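Local structure of glutathione-specific gamma-glutamylcyclotransferase (Saccharomyces cerevisiae S288c, 5HWK) at residues G7-G12 against Y24-P29; L145-K150 against V155-V160; Y13-Y18 against N112-N117; V126-N131 against A136-A141. The protein cleaves glutathione, and no other gamma-glutamyl peptide, into 5-oxo-L-proline and the dipeptide cysteinylglycine, so that the tripeptide can be broken down and reused. One frame throughout, in Å; residues are numbered along the deposited sequence. Where two conformers were deposited one is given.

Contact 3 is the buried one: all its touching residues are inside the protein, and it works through hydrogen bonds, a bound benzoic acid and a bound water. Contacts 1 and 4 are partly buried and apolar, and both involve the barrel's flank beside helix 135-144; His26 of contact 1 bonds Glu137 of contact 4, and Pro29 bonds Thr130. Contact 2 lies at the surface and closes a hairpin with one backbone bond and an arginine laid across a leucine. Strand 8-12 ties contacts 1 and 2 through backbone bonds to Ser159, then runs into the loop of contact 3, about 14 Å from contact 1 between centres.

Contact 1: G7-G12 against Y24-P29; sequences GIWVLG and YTHRIP. With BEZ (benzoic acid), chain C.
Trp9, on strand 8-12, reaches His26 and Ile28 through CZ3 and CH2 of its six-membered ring, and every touch between the two segments is made by these three side chains. CZ3 of Trp9 lies 3.9 Å from CD1 of Ile28, while CH2 of Trp9 is 3.9 Å from CB of His26, so two adjacent ring carbons are each met by an aliphatic carbon. CG of Trp9 is anti to its carbonyl carbon (chi1 -71°), a setting from which the long indole can span the 8.9 Å between the CA atoms of Trp9 and His26.

The aromatic relation is looser. The centroids of the Trp9 six-membered ring and the imidazole of His26 are 5.6 Å apart and their planes meet at 36°, an oblique arrangement. No hydrogen bond crosses between the segments. ND1 of His26 instead bonds the carboxylate of Glu137, on helix 135-144, and Ala141 of the same helix also touches the indole.

At the other end of the strand the ligand comes near: CA of Gly12 is 3.5 Å from O2 of the benzoic acid, and Val10, Leu11 and Gly12 count by similarity among the substrate-binding residues. Strand 8-12 has its backbone partners in strands 91-99 and 154-163, which closes the sheet into a barrel. Between strands 8-12 and 26-33, which are not neighbours, direct cohesion is therefore mainly van der Waals, with only 122 Å² buried.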
# COMPACT_ATOMS: atom_id res chain seq x y z
N GLY A 7 -19.60 1.97 -10.47
CA GLY A 7 -18.19 1.66 -10.69
C GLY A 7 -17.54 1.17 -9.41
O GLY A 7 -18.20 0.80 -8.45
N ILE A 8 -16.22 1.19 -9.40
CA ILE A 8 -15.53 0.77 -8.20
C ILE A 8 -14.39 1.73 -7.93
O ILE A 8 -13.81 2.34 -8.84
CB ILE A 8 -15.05 -0.70 -8.17
CG1 ILE A 8 -13.81 -0.85 -9.02
CG2 ILE A 8 -16.14 -1.65 -8.62
CD1 ILE A 8 -14.11 -0.83 -10.43
N TRP A 9 -14.10 1.86 -6.66
CA TRP A 9 -12.94 2.60 -6.19
C TRP A 9 -11.89 1.57 -5.85
O TRP A 9 -12.19 0.59 -5.19
CB TRP A 9 -13.30 3.38 -4.93
CG TRP A 9 -14.23 4.56 -5.30
CD1 TRP A 9 -15.61 4.59 -5.28
CD2 TRP A 9 -13.82 5.88 -5.74
NE1 TRP A 9 -16.05 5.81 -5.67
CE2 TRP A 9 -14.99 6.63 -5.95
CE3 TRP A 9 -12.58 6.48 -5.97
CZ2 TRP A 9 -14.95 7.94 -6.38
CZ3 TRP A 9 -12.55 7.78 -6.38
CH2 TRP A 9 -13.73 8.51 -6.58
N VAL A 10 -10.68 1.79 -6.35
CA VAL A 10 -9.57 0.87 -6.14
C VAL A 10 -8.47 1.61 -5.41
O VAL A 10 -8.00 2.65 -5.89
CB VAL A 10 -9.04 0.37 -7.50
CG1 VAL A 10 -7.80 -0.55 -7.32
CG2 VAL A 10 -10.11 -0.35 -8.27
N LEU A 11 -7.98 1.04 -4.30
CA LEU A 11 -6.87 1.64 -3.57
C LEU A 11 -5.57 1.27 -4.27
O LEU A 11 -5.41 0.15 -4.74
CB LEU A 11 -6.79 1.02 -2.18
CG LEU A 11 -7.86 1.36 -1.17
CD1 LEU A 11 -7.53 0.64 0.16
CD2 LEU A 11 -7.90 2.84 -1.03
N GLY A 12 -4.68 2.25 -4.37
CA GLY A 12 -3.31 1.95 -4.76
C GLY A 12 -2.34 2.34 -3.67
O GLY A 12 -2.37 3.48 -3.18
N TYR A 24 -9.21 4.97 -15.49
CA TYR A 24 -9.71 5.62 -14.29
C TYR A 24 -10.26 6.99 -14.65
O TYR A 24 -9.77 7.67 -15.58
CB TYR A 24 -8.61 5.75 -13.24
CG TYR A 24 -7.52 6.74 -13.54
CD1 TYR A 24 -7.69 8.10 -13.27
CD2 TYR A 24 -6.28 6.31 -14.05
CE1 TYR A 24 -6.69 9.03 -13.55
CE2 TYR A 24 -5.28 7.22 -14.34
CZ TYR A 24 -5.49 8.57 -14.05
OH TYR A 24 -4.49 9.49 -14.29
N THR A 25 -11.27 7.43 -13.90
CA THR A 25 -11.77 8.79 -14.09
C THR A 25 -11.58 9.71 -12.90
O THR A 25 -11.87 10.92 -13.03
CB THR A 25 -13.25 8.80 -14.48
OG1 THR A 25 -13.97 8.20 -13.42
CG2 THR A 25 -13.51 8.03 -15.77
N HIS A 26 -11.13 9.19 -11.76
CA HIS A 26 -10.64 9.98 -10.64
C HIS A 26 -9.39 9.31 -10.09
O HIS A 26 -9.30 8.06 -10.08
CB HIS A 26 -11.66 10.01 -9.48
CG HIS A 26 -12.97 10.61 -9.85
ND1 HIS A 26 -13.25 11.95 -9.68
CD2 HIS A 26 -14.07 10.06 -10.39
CE1 HIS A 26 -14.49 12.19 -10.08
NE2 HIS A 26 -15.01 11.06 -10.52
N ARG A 27 -8.47 10.13 -9.59
CA ARG A 27 -7.26 9.65 -8.91
C ARG A 27 -7.05 10.62 -7.75
O ARG A 27 -6.66 11.77 -7.97
CB ARG A 27 -6.04 9.66 -9.84
CG ARG A 27 -4.80 9.24 -9.14
CD ARG A 27 -3.56 9.33 -10.07
NE ARG A 27 -2.34 8.77 -9.48
CZ ARG A 27 -1.49 9.49 -8.74
NH1 ARG A 27 -1.75 10.77 -8.49
NH2 ARG A 27 -0.37 8.91 -8.27
N ILE A 28 -7.36 10.18 -6.54
CA ILE A 28 -7.39 11.06 -5.38
C ILE A 28 -6.25 10.66 -4.44
O ILE A 28 -6.26 9.53 -3.94
CB ILE A 28 -8.73 10.95 -4.63
CG1 ILE A 28 -9.91 11.30 -5.55
CG2 ILE A 28 -8.67 11.77 -3.34
CD1 ILE A 28 -11.24 11.12 -4.88
N PRO A 29 -5.29 11.55 -4.16
CA PRO A 29 -4.26 11.24 -3.15
C PRO A 29 -4.95 10.99 -1.83
O PRO A 29 -5.91 11.66 -1.48
CB PRO A 29 -3.42 12.52 -3.09
CG PRO A 29 -3.72 13.25 -4.33
CD PRO A 29 -5.12 12.91 -4.70
C BEZ C . -1.05 -1.46 -5.35
O1 BEZ C . -0.47 -0.51 -5.81
O2 BEZ C . -1.93 -1.22 -4.51
C1 BEZ C . -0.67 -2.86 -5.71
C2 BEZ C . -1.21 -3.89 -4.96
C3 BEZ C . -0.82 -5.21 -5.21
C4 BEZ C . 0.02 -5.51 -6.26
C5 BEZ C . 0.52 -4.47 -7.03
C6 BEZ C . 0.20 -3.14 -6.78

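Contact 2: L145-K150 against V155-V160; sequences LPRHNK and VLLTSV
Arg147 reaches over Val155 and crosses Leu157 in a beta hairpin whose short arm, around 147-148, forms the rim of the sheet beside strand 154-163. The backbone anchor is the bond from N of Val155 to O of Arg147, 2.9 Å long and nearly straight at 166°. A water spans the neighbouring gap, accepting from N of Arg147 and lying 2.7 Å from O of Val155.

Followed outward, the arginine side chain rests on the strand at almost every step. Its CB is 3.6 Å from CG2 of Val155. With CG anti to the carbonyl carbon (chi1 -64°) and the chain extended from CG to NE, CD comes to 4.0 Å from CB of Leu157, and NE follows at 3.6 Å from the same CB. The guanidinium then turns one face to Leu157, the CB standing offset toward its rim, and NH2 approaches CD2 of Leu157 to 3.3 Å. Leu145 meets the edge of the group with its CD2, in the guanidinium plane. NH1 is engaged by a salt bridge to Glu125, on strand 119-129, so the charge is paired across the neighbouring strand. Replacing Arg147 by an alanine would probably uncover Leu157 and leave the carboxylate of Glu125 without its charged mate.

Asn149 finishes the contact toward the turn: its OD1 accepts from N of Lys153 within the turn, and its CB presses on CG1 of Val155 at 3.8 Å, the two side chains crossing at about a right angle.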
# COMPACT_ATOMS: atom_id res chain seq x y z
N LEU A 145 -22.17 6.26 -1.97
CA LEU A 145 -22.67 5.10 -1.21
C LEU A 145 -22.51 5.43 0.26
O LEU A 145 -21.59 4.92 0.91
CB LEU A 145 -21.92 3.83 -1.64
CG LEU A 145 -22.30 2.40 -1.27
CD1 LEU A 145 -23.80 2.14 -1.24
CD2 LEU A 145 -21.61 1.47 -2.29
N PRO A 146 -23.37 6.31 0.83
CA PRO A 146 -23.11 6.86 2.17
C PRO A 146 -22.93 5.77 3.20
O PRO A 146 -23.87 5.03 3.51
CB PRO A 146 -24.36 7.71 2.46
CG PRO A 146 -25.03 7.92 1.14
CD PRO A 146 -24.70 6.68 0.33
N ARG A 147 -21.71 5.64 3.73
CA ARG A 147 -21.36 4.62 4.71
C ARG A 147 -20.57 5.29 5.82
O ARG A 147 -19.78 6.21 5.58
CB ARG A 147 -20.45 3.52 4.10
CG ARG A 147 -21.08 2.65 2.97
CD ARG A 147 -20.02 1.95 2.10
NE ARG A 147 -20.63 1.20 0.98
CZ ARG A 147 -20.91 -0.10 1.00
NH1 ARG A 147 -20.64 -0.85 2.07
NH2 ARG A 147 -21.46 -0.67 -0.07
N HIS A 148 -20.75 4.80 7.04
CA HIS A 148 -20.01 5.28 8.18
C HIS A 148 -19.49 4.10 8.98
O HIS A 148 -20.12 3.03 9.01
CB HIS A 148 -20.87 6.20 9.06
CG HIS A 148 -21.54 7.29 8.29
ND1 HIS A 148 -22.73 7.11 7.62
CD2 HIS A 148 -21.16 8.57 8.05
CE1 HIS A 148 -23.07 8.24 7.01
NE2 HIS A 148 -22.13 9.14 7.26
N ASN A 149 -18.36 4.28 9.63
CA ASN A 149 -17.79 3.22 10.45
C ASN A 149 -18.43 3.24 11.84
O ASN A 149 -19.39 3.98 12.11
CB ASN A 149 -16.27 3.28 10.47
CG ASN A 149 -15.72 4.52 11.14
OD1 ASN A 149 -16.45 5.29 11.77
ND2 ASN A 149 -14.42 4.73 11.01
N LYS A 150 -17.90 2.41 12.75
CA LYS A 150 -18.41 2.34 14.11
C LYS A 150 -18.15 3.62 14.89
O LYS A 150 -18.83 3.87 15.89
CB LYS A 150 -17.81 1.13 14.83
N VAL A 155 -16.87 6.49 5.38
CA VAL A 155 -15.94 5.53 4.80
C VAL A 155 -16.35 5.25 3.36
O VAL A 155 -17.52 5.45 2.97
CB VAL A 155 -15.84 4.23 5.61
CG1 VAL A 155 -15.25 4.51 6.98
CG2 VAL A 155 -17.21 3.55 5.70
N LEU A 156 -15.36 4.84 2.56
CA LEU A 156 -15.53 4.53 1.14
C LEU A 156 -15.37 3.02 0.95
O LEU A 156 -14.38 2.44 1.43
CB LEU A 156 -14.47 5.30 0.32
CG LEU A 156 -14.63 5.28 -1.20
CD1 LEU A 156 -15.93 6.02 -1.60
CD2 LEU A 156 -13.42 5.92 -1.90
N LEU A 157 -16.32 2.38 0.24
CA LEU A 157 -16.16 0.98 -0.18
C LEU A 157 -15.14 0.92 -1.33
O LEU A 157 -15.32 1.57 -2.37
CB LEU A 157 -17.50 0.35 -0.58
CG LEU A 157 -17.38 -1.07 -1.15
CD1 LEU A 157 -16.84 -2.05 -0.10
CD2 LEU A 157 -18.70 -1.58 -1.72
N THR A 158 -14.06 0.15 -1.13
CA THR A 158 -12.95 0.10 -2.08
C THR A 158 -12.50 -1.34 -2.28
O THR A 158 -12.65 -2.19 -1.42
CB THR A 158 -11.72 0.90 -1.59
OG1 THR A 158 -11.14 0.28 -0.42
CG2 THR A 158 -12.04 2.33 -1.28
N SER A 159 -11.91 -1.59 -3.44
CA SER A 159 -11.22 -2.83 -3.72
C SER A 159 -9.73 -2.59 -3.57
O SER A 159 -9.24 -1.50 -3.83
CB SER A 159 -11.51 -3.30 -5.15
OG SER A 159 -12.87 -3.71 -5.25
N VAL A 160 -9.03 -3.61 -3.09
CA VAL A 160 -7.58 -3.49 -2.89
C VAL A 160 -6.98 -4.87 -3.07
O VAL A 160 -7.56 -5.87 -2.67
CB VAL A 160 -7.33 -2.90 -1.48
CG1 VAL A 160 -7.90 -3.82 -0.37
CG2 VAL A 160 -5.82 -2.61 -1.23
O HOH W 1 -19.49 7.36 2.82

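Contact 3: Y13-Y18 against N112-N117; sequences YGSLIY and NVREQN. With BEZ (benzoic acid), chain C; PO4 (phosphate ion), chain D.
OG of Ser15 is gripped from two directions by the loop 112-117. It donates to OE1 of Glu115 over 2.7 Å, on the syn lone pair of that oxygen, and accepts from NH1 of Arg114 at 3.0 Å with an N-H...O angle of 160°. The serine oxygen lies only 5° out of the guanidinium plane, so NH1 is well aimed. Both roles of the hydroxyl are used, which fixes its rotation. A water reinforces the link: it accepts from N of Ser15 and donates to OE1 of Glu115 at 2.7 Å.

The bend of Arg114 at its third torsion (chi3 82°) brings the guanidinium to the serine edge-on while exposing a face to Leu16, whose CD2 stands over the centre of that face, 3.4 Å from CZ. NH2 bonds O of Lys19 and NE bonds O of Tyr110, so each nitrogen of the group has a hydrogen-bond partner, which limits its turning. A leucine in place of Arg114 would probably strip Ser15 OG of its donor and leave those two carbonyls without their partner.

Benzoic acid occupies the adjoining pocket. N of Tyr13 donates to O2 over 2.9 Å, and N of Gly14 and N of Leu16 both donate to O1, at 2.8 and 2.9 Å. O2 also stands over one face of the Tyr13 ring. Glu115 is by similarity the proton acceptor, and this set of backbone N-H donors in the Tyr-Gly-Ser-Leu turn is consistent with the substrate-binding loop of the gamma-glutamylcyclotransferase fold, where residues as far as Ser15 are assigned by similarity.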
# COMPACT_ATOMS: atom_id res chain seq x y z
N TYR A 13 -1.45 1.41 -3.28
CA TYR A 13 -0.46 1.68 -2.24
C TYR A 13 0.94 1.31 -2.71
O TYR A 13 1.90 1.54 -1.98
CB TYR A 13 -0.80 0.95 -0.92
CG TYR A 13 -0.83 -0.52 -1.08
CD1 TYR A 13 0.32 -1.27 -0.90
CD2 TYR A 13 -1.99 -1.18 -1.38
CE1 TYR A 13 0.33 -2.60 -1.07
CE2 TYR A 13 -2.01 -2.56 -1.51
CZ TYR A 13 -0.83 -3.28 -1.34
OH TYR A 13 -0.84 -4.65 -1.47
N GLY A 14 1.07 0.72 -3.89
CA GLY A 14 2.36 0.29 -4.45
C GLY A 14 2.44 0.77 -5.87
O GLY A 14 2.28 1.97 -6.10
N SER A 15 2.70 -0.14 -6.82
CA SER A 15 2.91 0.29 -8.19
C SER A 15 1.68 0.89 -8.83
O SER A 15 1.84 1.57 -9.83
CB SER A 15 3.45 -0.84 -9.08
OG SER A 15 2.53 -1.90 -9.19
N LEU A 16 0.46 0.64 -8.31
CA LEU A 16 -0.68 1.31 -8.95
C LEU A 16 -0.63 2.81 -8.75
O LEU A 16 -1.33 3.53 -9.46
CB LEU A 16 -2.01 0.79 -8.38
CG LEU A 16 -2.40 -0.62 -8.82
CD1 LEU A 16 -3.53 -1.19 -7.88
CD2 LEU A 16 -2.83 -0.65 -10.28
N ILE A 17 0.15 3.31 -7.78
CA ILE A 17 0.26 4.76 -7.60
C ILE A 17 0.87 5.41 -8.83
O ILE A 17 0.38 6.43 -9.34
CB ILE A 17 1.09 5.10 -6.35
CG1 ILE A 17 0.36 4.65 -5.10
CG2 ILE A 17 1.31 6.60 -6.30
CD1 ILE A 17 1.19 4.83 -3.80
N TYR A 18 1.97 4.86 -9.32
CA TYR A 18 2.70 5.50 -10.41
C TYR A 18 2.55 4.81 -11.75
O TYR A 18 2.98 5.38 -12.77
CB TYR A 18 4.18 5.65 -10.07
CG TYR A 18 4.83 4.34 -9.70
CD1 TYR A 18 5.22 3.43 -10.69
CD2 TYR A 18 5.02 4.01 -8.38
CE1 TYR A 18 5.83 2.23 -10.37
CE2 TYR A 18 5.65 2.80 -8.05
CZ TYR A 18 6.02 1.93 -9.06
OH TYR A 18 6.60 0.73 -8.75
N ASN A 112 -1.99 -8.52 -13.79
CA ASN A 112 -1.37 -9.28 -14.87
C ASN A 112 -0.12 -8.60 -15.42
O ASN A 112 0.70 -9.26 -16.07
CB ASN A 112 -2.36 -9.50 -16.02
CG ASN A 112 -3.45 -10.47 -15.67
OD1 ASN A 112 -3.40 -11.09 -14.61
ND2 ASN A 112 -4.44 -10.62 -16.56
N VAL A 113 0.05 -7.30 -15.17
CA VAL A 113 1.18 -6.51 -15.65
C VAL A 113 2.09 -6.06 -14.52
O VAL A 113 2.95 -5.17 -14.74
CB VAL A 113 0.73 -5.30 -16.47
CG1 VAL A 113 0.00 -5.74 -17.74
CG2 VAL A 113 -0.13 -4.36 -15.58
N ARG A 114 1.94 -6.61 -13.33
CA ARG A 114 2.74 -6.13 -12.20
C ARG A 114 2.95 -7.26 -11.20
O ARG A 114 2.82 -8.44 -11.53
CB ARG A 114 2.12 -4.87 -11.58
CG ARG A 114 0.73 -5.10 -11.05
CD ARG A 114 0.08 -3.77 -10.68
NE ARG A 114 -0.49 -3.06 -11.82
CZ ARG A 114 -0.22 -1.80 -12.15
NH1 ARG A 114 0.66 -1.10 -11.43
NH2 ARG A 114 -0.84 -1.24 -13.19
N GLU A 115 3.35 -6.90 -9.99
CA GLU A 115 3.58 -7.88 -8.94
C GLU A 115 2.25 -8.60 -8.69
O GLU A 115 1.18 -7.96 -8.65
CB GLU A 115 3.99 -7.13 -7.68
CG GLU A 115 5.16 -6.13 -7.92
CD GLU A 115 4.76 -4.79 -8.59
OE1 GLU A 115 3.64 -4.21 -8.43
OE2 GLU A 115 5.59 -4.24 -9.32
N GLN A 116 2.30 -9.93 -8.56
CA GLN A 116 1.06 -10.68 -8.65
C GLN A 116 1.05 -11.93 -7.77
O GLN A 116 -0.01 -12.31 -7.26
CB GLN A 116 0.81 -11.09 -10.12
CG GLN A 116 -0.52 -11.79 -10.33
CD GLN A 116 -0.92 -11.86 -11.81
OE1 GLN A 116 -0.07 -12.04 -12.69
NE2 GLN A 116 -2.23 -11.69 -12.08
N ASN A 117 2.18 -12.63 -7.61
CA ASN A 117 2.14 -13.90 -6.88
C ASN A 117 1.71 -13.67 -5.44
O ASN A 117 2.27 -12.82 -4.74
CB ASN A 117 3.53 -14.55 -6.87
CG ASN A 117 3.88 -15.14 -8.19
OD1 ASN A 117 3.07 -15.83 -8.80
ND2 ASN A 117 5.10 -14.88 -8.66
C BEZ C . -1.05 -1.46 -5.35
O1 BEZ C . -0.47 -0.51 -5.81
O2 BEZ C . -1.93 -1.22 -4.51
C1 BEZ C . -0.67 -2.86 -5.71
C2 BEZ C . -1.21 -3.89 -4.96
C3 BEZ C . -0.82 -5.21 -5.21
C4 BEZ C . 0.02 -5.51 -6.26
C5 BEZ C . 0.52 -4.47 -7.03
C6 BEZ C . 0.20 -3.14 -6.78
P PO4 D . 5.88 -11.38 -8.17
O1 PO4 D . 6.35 -12.65 -7.46
O2 PO4 D . 4.58 -11.63 -8.90
O3 PO4 D . 7.00 -10.81 -9.04
O4 PO4 D . 5.62 -10.31 -7.05
O HOH W 2 3.41 -2.98 -6.02

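Contact 4: V126-N131 against A136-A141; sequences VHLETN and AELGEA
Leu138 of helix 135-144 pushes its branched end against Leu128, Glu129 and Thr130, where strand 119-129 runs out. Its side chain leaves the helix with CG anti to the backbone N (chi1 176°), and the second torsion (62°) spreads the two methyls, CD2 toward Thr130 and the strand backbone, CD1 toward CB of Leu128. CD2 does most of the touching: it lies 3.7 Å from CG2 of Thr130, 3.8 Å from O of Leu128 and 4.0 Å from CA of Glu129, so it rests on backbone as much as on side chain. CD1 stays at a longer 4.4 Å from CB of Leu128.

Thr130 meets the CD2 methyl with its own. Because OG1 is anti to the backbone N (chi1 -171°), CG2 takes the place between N and the carbonyl carbon and faces the helix, passing Leu138 in the opposite direction; CG2 is also 3.8 Å from CB of Leu138. The hydroxyl is thereby turned to O of Pro29, on strand 26-33, which it bonds.

No hydrogen bond joins the two segments, and 158 Å² is buried between them. Leu128 also packs on Ile32 and Leu156 of the adjacent strands, placing the contact where helix 135-144 covers the flank of the gamma-glutamylcyclotransferase barrel.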
# COMPACT_ATOMS: atom_id res chain seq x y z
N VAL A 126 -13.15 1.82 3.84
CA VAL A 126 -11.98 2.49 4.38
C VAL A 126 -12.22 3.97 4.67
O VAL A 126 -12.91 4.67 3.92
CB VAL A 126 -10.74 2.29 3.47
CG1 VAL A 126 -10.94 2.93 2.14
CG2 VAL A 126 -9.52 2.81 4.15
N HIS A 127 -11.68 4.43 5.79
CA HIS A 127 -11.63 5.84 6.14
C HIS A 127 -10.44 6.50 5.44
O HIS A 127 -9.28 6.15 5.72
CB HIS A 127 -11.53 6.01 7.65
CG HIS A 127 -11.41 7.44 8.08
ND1 HIS A 127 -10.66 7.83 9.17
CD2 HIS A 127 -11.94 8.57 7.56
CE1 HIS A 127 -10.73 9.15 9.30
NE2 HIS A 127 -11.51 9.62 8.34
N LEU A 128 -10.73 7.48 4.59
CA LEU A 128 -9.74 8.19 3.79
C LEU A 128 -9.75 9.67 4.13
O LEU A 128 -10.80 10.24 4.44
CB LEU A 128 -10.05 8.06 2.31
CG LEU A 128 -10.06 6.64 1.77
CD1 LEU A 128 -10.39 6.64 0.30
CD2 LEU A 128 -8.72 5.95 2.02
N GLU A 129 -8.59 10.30 4.03
CA GLU A 129 -8.48 11.74 4.03
C GLU A 129 -7.63 12.14 2.82
O GLU A 129 -6.86 11.34 2.30
CB GLU A 129 -7.77 12.29 5.27
CG GLU A 129 -8.37 11.96 6.62
CD GLU A 129 -7.37 12.20 7.74
OE1 GLU A 129 -6.56 11.29 8.03
OE2 GLU A 129 -7.38 13.31 8.31
N THR A 130 -7.76 13.40 2.42
CA THR A 130 -7.01 13.91 1.29
C THR A 130 -6.64 15.37 1.53
O THR A 130 -6.95 15.95 2.57
CB THR A 130 -7.78 13.70 -0.02
OG1 THR A 130 -6.92 14.02 -1.12
CG2 THR A 130 -9.00 14.58 -0.05
N ASN A 131 -5.96 15.96 0.55
CA ASN A 131 -5.52 17.34 0.68
C ASN A 131 -6.65 18.31 0.36
O ASN A 131 -7.75 17.91 -0.06
CB ASN A 131 -4.26 17.62 -0.16
CG ASN A 131 -4.44 17.28 -1.64
OD1 ASN A 131 -5.53 17.38 -2.19
ND2 ASN A 131 -3.34 16.89 -2.28
N ALA A 136 -13.18 18.30 -1.82
CA ALA A 136 -14.52 18.31 -2.39
C ALA A 136 -14.78 17.06 -3.23
O ALA A 136 -15.88 16.49 -3.19
CB ALA A 136 -14.71 19.56 -3.25
N GLU A 137 -13.79 16.66 -4.02
CA GLU A 137 -13.89 15.43 -4.81
C GLU A 137 -14.06 14.21 -3.91
O GLU A 137 -14.92 13.34 -4.15
CB GLU A 137 -12.64 15.31 -5.68
CG GLU A 137 -12.68 14.18 -6.67
CD GLU A 137 -11.42 14.13 -7.51
OE1 GLU A 137 -10.48 14.91 -7.24
OE2 GLU A 137 -11.37 13.30 -8.43
N LEU A 138 -13.26 14.11 -2.85
CA LEU A 138 -13.44 12.99 -1.92
C LEU A 138 -14.82 13.05 -1.28
O LEU A 138 -15.49 12.02 -1.12
CB LEU A 138 -12.33 13.00 -0.87
CG LEU A 138 -12.49 11.93 0.20
CD1 LEU A 138 -12.42 10.54 -0.41
CD2 LEU A 138 -11.36 12.10 1.22
N GLY A 139 -15.28 14.25 -0.91
CA GLY A 139 -16.59 14.36 -0.29
C GLY A 139 -17.70 13.86 -1.19
O GLY A 139 -18.63 13.20 -0.73
N GLU A 140 -17.61 14.16 -2.49
CA GLU A 140 -18.60 13.65 -3.44
C GLU A 140 -18.55 12.13 -3.54
O GLU A 140 -19.59 11.47 -3.60
CB GLU A 140 -18.41 14.29 -4.81
CG GLU A 140 -19.38 13.78 -5.86
N ALA A 141 -17.34 11.57 -3.56
CA ALA A 141 -17.20 10.12 -3.60
C ALA A 141 -17.88 9.48 -2.40
O ALA A 141 -18.53 8.44 -2.53
CB ALA A 141 -15.72 9.74 -3.60